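Local atomic coordinates of DUF3829 domain-containing protein (Bacteroides thetaiotaomicron, PDB entry 3RH3), a protein that is of unknown function but folds as an all-helical DUF3829-like protein and probably derives from a bacterial lipoprotein. Residues A156-P159 and Q163-A166; A205-P210 and S224-V229. All coordinates share one frame; numbering follows the deposited sequence.

In the fold
Contacts 1 and 2 lie in series along the chain, at two successive connections between helices of the bundle. Contact 1 joins the linker after helix 115-154 to the first turns of helix 161-181; contact 2 sets the end of helix 189-207 against helix 216-240. Their centres lie about 14 Å apart, on the same side of the chain's centre, from which they stand about 23 and 21 Å away. Helix 161-181 connects them. The CB atoms of A166 and A206 approach to 4.1 Å, and Q163 NE2, in the conformer given, packs 3.2 Å from P210 O. No ligand or active site is known here.

Contact 1: A156-P159 and Q163-A166; sequences ADEP and QIMA
E158 and I164 meet across the loop connecting two successive helices of this all-alpha protein, where the linker that follows helix 115-154 leads into helix 161-181. A single apolar touch carries the contact: CG of E158 lies 3.7 Å from CD1 of I164. The two side chains cross at about a right angle, so the glutamate offers a methylene from the middle of its chain to the terminal methyl of the isoleucine. Two torsions explain this. With CG anti to the backbone N (chi1 -171°), E158 swings its first methylenes toward the helix; the chain then turns at chi2 (36°), leaving CG as the atom of closest approach. I164 answers with its longer branch, CG1 lying anti to the carbonyl carbon, which carries CD1 out toward the linker. The isoleucine also touches L155, the residue just before the linker segment.

P159 and Q163 come together more loosely, without a hydrogen bond between them. The proline also packs on Y215, whereas the side chain of Q163, in the conformer given, leans on I209 of the next connection. Just 83 Å² is buried between the two segments, as suits a short, partly exposed turn. At its polar margin, P159 O and Q163 OE1 are 4.4 Å apart.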
ATOM      1  N   ALA A 156      22.659   2.843  11.132  1.00 54.84           N
ATOM      2  CA  ALA A 156      23.293   3.769  12.078  1.00 56.13           C
ATOM      3  C   ALA A 156      24.676   4.285  11.610  1.00 61.86           C
ATOM      4  O   ALA A 156      24.969   5.465  11.800  1.00 62.63           O
ATOM      5  CB  ALA A 156      23.428   3.107  13.443  1.00 57.47           C
ATOM      6  N   ASP A 157      25.489   3.423  10.971  1.00 59.39           N
ATOM      7  CA  ASP A 157      26.845   3.755  10.505  1.00 61.39           C
ATOM      8  C   ASP A 157      26.902   4.052   8.997  1.00 63.73           C
ATOM      9  O   ASP A 157      27.996   4.132   8.425  1.00 64.94           O
ATOM     10  CB  ASP A 157      27.821   2.605  10.856  1.00 65.37           C
ATOM     11  CG  ASP A 157      27.780   2.178  12.317  1.00 83.55           C
ATOM     12  OD1 ASP A 157      27.957   3.055  13.204  1.00 85.79           O
ATOM     13  OD2 ASP A 157      27.552   0.972  12.577  1.00 91.78           O
ATOM     14  N   GLU A 158      25.735   4.238   8.363  1.00 57.22           N
ATOM     15  CA  GLU A 158      25.651   4.519   6.939  1.00 55.82           C
ATOM     16  C   GLU A 158      25.765   6.039   6.712  1.00 58.25           C
ATOM     17  O   GLU A 158      24.953   6.782   7.263  1.00 57.59           O
ATOM     18  CB  GLU A 158      24.344   3.925   6.368  1.00 55.64           C
ATOM     19  CG  GLU A 158      24.160   3.921   4.855  1.00 70.22           C
ATOM     20  CD  GLU A 158      25.327   3.694   3.912  1.00 91.83           C
ATOM     21  OE1 GLU A 158      26.001   2.644   4.018  1.00 82.93           O
ATOM     22  OE2 GLU A 158      25.579   4.594   3.080  1.00 85.58           O
ATOM     23  N   PRO A 159      26.767   6.534   5.929  1.00 54.44           N
ATOM     24  CA  PRO A 159      26.881   7.999   5.707  1.00 53.55           C
ATOM     25  C   PRO A 159      25.631   8.644   5.090  1.00 53.52           C
ATOM     26  O   PRO A 159      25.385   9.816   5.344  1.00 53.68           O
ATOM     27  CB  PRO A 159      28.069   8.120   4.748  1.00 56.20           C
ATOM     28  CG  PRO A 159      28.843   6.868   4.947  1.00 61.44           C
ATOM     29  CD  PRO A 159      27.850   5.804   5.234  1.00 55.82           C
ATOM     30  N   GLN A 163      19.204  10.222   3.810  1.00 40.68           N
ATOM     31  CA  GLN A 163      18.736  10.130   2.434  0.67 39.43           C
ATOM     32  C   GLN A 163      17.928   8.822   2.236  1.00 41.66           C
ATOM     33  O   GLN A 163      16.811   8.880   1.736  1.00 40.05           O
ATOM     34  CB  GLN A 163      19.935  10.214   1.457  0.67 41.58           C
ATOM     35  CG  GLN A 163      20.580  11.617   1.354  0.67 51.56           C
ATOM     36  CD  GLN A 163      21.627  11.972   2.408  0.67 55.96           C
ATOM     37  OE1 GLN A 163      21.704  11.390   3.507  0.67 46.10           O
ATOM     38  NE2 GLN A 163      22.401  13.016   2.127  0.67 32.38           N
ATOM     39  N   ILE A 164      18.492   7.651   2.651  1.00 38.97           N
ATOM     40  CA  ILE A 164      17.866   6.325   2.534  1.00 37.40           C
ATOM     41  C   ILE A 164      16.553   6.276   3.329  1.00 40.27           C
ATOM     42  O   ILE A 164      15.524   5.836   2.790  1.00 38.70           O
ATOM     43  CB  ILE A 164      18.850   5.197   2.955  1.00 40.32           C
ATOM     44  CG1 ILE A 164      20.033   5.129   1.949  1.00 40.22           C
ATOM     45  CG2 ILE A 164      18.122   3.822   3.065  1.00 39.55           C
ATOM     46  CD1 ILE A 164      21.335   4.654   2.501  1.00 41.54           C
HETATM   47  N   MSE A 165      16.589   6.729   4.591  1.00 37.05           N
HETATM   48  CA  MSE A 165      15.416   6.792   5.482  0.50 34.99           C
HETATM   49  C   MSE A 165      14.300   7.621   4.835  1.00 38.69           C
HETATM   50  O   MSE A 165      13.147   7.210   4.827  1.00 37.19           O
HETATM   51  CB  MSE A 165      15.782   7.401   6.859  0.50 37.29           C
HETATM   52  CG  MSE A 165      16.724   6.543   7.698  0.50 44.02           C
HETATM   53 SE   MSE A 165      16.071   4.746   8.026  0.38 49.39          SE
HETATM   54  CE  MSE A 165      14.687   5.207   9.293  0.50 44.95           C
ATOM     55  N   ALA A 166      14.663   8.804   4.266  1.00 36.30           N
ATOM     56  CA  ALA A 166      13.686   9.689   3.628  1.00 34.90           C
ATOM     57  C   ALA A 166      12.995   9.003   2.447  1.00 38.78           C
ATOM     58  O   ALA A 166      11.760   9.038   2.341  1.00 38.34           O
ATOM     59  CB  ALA A 166      14.352  10.969   3.167  1.00 35.95           C
TER

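Contact 2: A205-P210 and S224-V229; sequences AAEKIP and SFLSTV
L226 points its forked end at helix 189-207 and divides its two methyls between consecutive residues there. CD2 packs on the methyl of A206, 3.8 Å from its CB, while CD1 lies 4.1 Å from CG of E207. Two torsions of the leucine act together: CG is anti to the carbonyl carbon (chi1 -60°) and CD1 is anti to CA (chi2 180°), which presents both branches to the facing helix. E207 takes part through its aliphatic portion: beyond CG the chain runs on extended, and its carboxylate OE2 makes a long, weak ion pair with K230. Alanine and leucine are buried and the glutamate is exposed, so the contact passes from an apolar interior to a charged border.

One shell out, backbone bonds from K208 N to A205 O and from I209 N to A206 O shape the chain as it leaves the helix. L226 leans on L203 as well, and A206 on F222, extending the apolar seam between the two helices. A third helix, 161-181, completes the surroundings: M170 touches A206, while M167 and S171 meet F225, placing this antiparallel pair of consecutive helices beside it in the bundle.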
ATOM      1  N   ALA A 205      11.374  18.299   3.857  1.00 44.60           N
ATOM      2  CA  ALA A 205      12.390  17.900   4.829  1.00 44.98           C
ATOM      3  C   ALA A 205      13.534  17.195   4.104  1.00 48.98           C
ATOM      4  O   ALA A 205      14.694  17.540   4.333  1.00 50.25           O
ATOM      5  CB  ALA A 205      11.789  17.001   5.890  1.00 45.41           C
ATOM      6  N   ALA A 206      13.207  16.292   3.155  1.00 44.56           N
ATOM      7  CA  ALA A 206      14.216  15.581   2.356  1.00 44.49           C
ATOM      8  C   ALA A 206      15.084  16.545   1.545  1.00 49.93           C
ATOM      9  O   ALA A 206      16.300  16.348   1.490  1.00 50.69           O
ATOM     10  CB  ALA A 206      13.564  14.578   1.435  1.00 43.95           C
ATOM     11  N   GLU A 207      14.477  17.607   0.963  1.00 46.35           N
ATOM     12  CA  GLU A 207      15.197  18.632   0.193  1.00 48.12           C
ATOM     13  C   GLU A 207      16.211  19.409   1.058  1.00 55.04           C
ATOM     14  O   GLU A 207      17.141  19.998   0.512  1.00 56.55           O
ATOM     15  CB  GLU A 207      14.220  19.637  -0.432  1.00 49.55           C
ATOM     16  CG  GLU A 207      13.453  19.129  -1.640  1.00 59.07           C
ATOM     17  CD  GLU A 207      12.240  19.962  -2.010  1.00 82.53           C
ATOM     18  OE1 GLU A 207      11.981  20.988  -1.339  1.00 77.50           O
ATOM     19  OE2 GLU A 207      11.527  19.570  -2.960  1.00 83.99           O
ATOM     20  N   LYS A 208      16.026  19.411   2.393  1.00 52.59           N
ATOM     21  CA  LYS A 208      16.902  20.105   3.336  1.00 54.10           C
ATOM     22  C   LYS A 208      18.008  19.201   3.882  1.00 59.24           C
ATOM     23  O   LYS A 208      18.859  19.704   4.627  1.00 61.62           O
ATOM     24  CB  LYS A 208      16.078  20.667   4.512  1.00 57.27           C
ATOM     25  CG  LYS A 208      15.304  21.944   4.183  1.00 73.94           C
ATOM     26  CD  LYS A 208      14.057  22.124   5.074  1.00 84.58           C
ATOM     27  CE  LYS A 208      14.343  22.361   6.541  1.00 98.80           C
ATOM     28  NZ  LYS A 208      13.204  21.949   7.406  1.00106.16           N
ATOM     29  N   ILE A 209      18.003  17.878   3.540  1.00 53.85           N
ATOM     30  CA  ILE A 209      19.023  16.919   4.008  1.00 54.07           C
ATOM     31  C   ILE A 209      20.391  17.381   3.487  1.00 61.55           C
ATOM     32  O   ILE A 209      20.525  17.619   2.280  1.00 61.66           O
ATOM     33  CB  ILE A 209      18.737  15.435   3.645  1.00 55.06           C
ATOM     34  CG1 ILE A 209      17.453  14.923   4.332  1.00 54.03           C
ATOM     35  CG2 ILE A 209      19.919  14.547   4.031  1.00 55.79           C
ATOM     36  CD1 ILE A 209      16.997  13.560   3.856  1.00 58.84           C
ATOM     37  N   PRO A 210      21.389  17.586   4.380  1.00 59.78           N
ATOM     38  CA  PRO A 210      22.695  18.064   3.900  1.00 61.58           C
ATOM     39  C   PRO A 210      23.411  16.998   3.070  1.00 65.06           C
ATOM     40  O   PRO A 210      23.373  15.810   3.412  1.00 63.62           O
ATOM     41  CB  PRO A 210      23.457  18.392   5.191  1.00 64.97           C
ATOM     42  CG  PRO A 210      22.826  17.530   6.236  1.00 68.55           C
ATOM     43  CD  PRO A 210      21.383  17.387   5.847  1.00 61.78           C
ATOM     44  N   SER A 224      16.823  12.556  -8.240  1.00 41.06           N
ATOM     45  CA  SER A 224      15.872  11.992  -9.215  1.00 40.77           C
ATOM     46  C   SER A 224      14.661  11.434  -8.498  1.00 41.68           C
ATOM     47  O   SER A 224      13.544  11.626  -8.968  1.00 40.59           O
ATOM     48  CB  SER A 224      16.516  10.903 -10.061  1.00 44.55           C
ATOM     49  OG  SER A 224      17.475  11.465 -10.937  1.00 59.95           O
ATOM     50  N   PHE A 225      14.878  10.798  -7.321  1.00 37.57           N
ATOM     51  CA  PHE A 225      13.788  10.287  -6.482  1.00 35.22           C
ATOM     52  C   PHE A 225      12.862  11.426  -6.089  1.00 37.34           C
ATOM     53  O   PHE A 225      11.650  11.290  -6.226  1.00 35.75           O
ATOM     54  CB  PHE A 225      14.309   9.546  -5.223  1.00 36.77           C
ATOM     55  CG  PHE A 225      13.212   8.964  -4.352  1.00 38.13           C
ATOM     56  CD1 PHE A 225      12.587   9.738  -3.375  1.00 39.95           C
ATOM     57  CD2 PHE A 225      12.824   7.634  -4.490  1.00 40.54           C
ATOM     58  CE1 PHE A 225      11.562   9.209  -2.592  1.00 39.96           C
ATOM     59  CE2 PHE A 225      11.806   7.105  -3.699  1.00 42.09           C
ATOM     60  CZ  PHE A 225      11.165   7.905  -2.770  1.00 39.45           C
ATOM     61  N   LEU A 226      13.428  12.548  -5.610  1.00 35.26           N
ATOM     62  CA  LEU A 226      12.644  13.738  -5.199  1.00 35.50           C
ATOM     63  C   LEU A 226      11.807  14.281  -6.356  1.00 40.08           C
ATOM     64  O   LEU A 226      10.625  14.571  -6.172  1.00 41.23           O
ATOM     65  CB  LEU A 226      13.562  14.848  -4.620  1.00 35.75           C
ATOM     66  CG  LEU A 226      14.377  14.464  -3.395  1.00 39.99           C
ATOM     67  CD1 LEU A 226      15.236  15.612  -2.912  1.00 41.18           C
ATOM     68  CD2 LEU A 226      13.492  14.010  -2.273  1.00 42.73           C
ATOM     69  N   SER A 227      12.404  14.380  -7.548  1.00 37.45           N
ATOM     70  CA  SER A 227      11.750  14.834  -8.774  1.00 37.15           C
ATOM     71  C   SER A 227      10.561  13.903  -9.148  1.00 39.09           C
ATOM     72  O   SER A 227       9.508  14.403  -9.531  1.00 37.81           O
ATOM     73  CB  SER A 227      12.773  14.905  -9.909  1.00 42.46           C
ATOM     74  OG  SER A 227      12.157  14.951 -11.186  1.00 58.27           O
ATOM     75  N   THR A 228      10.734  12.573  -9.003  1.00 36.37           N
ATOM     76  CA  THR A 228       9.708  11.539  -9.262  1.00 36.31           C
ATOM     77  C   THR A 228       8.572  11.656  -8.256  1.00 39.44           C
ATOM     78  O   THR A 228       7.425  11.380  -8.601  1.00 39.31           O
ATOM     79  CB  THR A 228      10.346  10.134  -9.194  1.00 43.99           C
ATOM     80  OG1 THR A 228      11.506  10.118 -10.024  1.00 47.52           O
ATOM     81  CG2 THR A 228       9.391   9.019  -9.624  1.00 36.25           C
ATOM     82  N   VAL A 229       8.875  12.035  -7.014  1.00 35.32           N
ATOM     83  CA  VAL A 229       7.834  12.223  -6.000  1.00 34.72           C
ATOM     84  C   VAL A 229       6.948  13.423  -6.424  1.00 41.48           C
ATOM     85  O   VAL A 229       5.714  13.295  -6.438  1.00 41.85           O
ATOM     86  CB  VAL A 229       8.413  12.393  -4.578  1.00 37.39           C
ATOM     87  CG1 VAL A 229       7.354  12.926  -3.612  1.00 37.25           C
ATOM     88  CG2 VAL A 229       8.992  11.080  -4.061  1.00 36.50           C
TER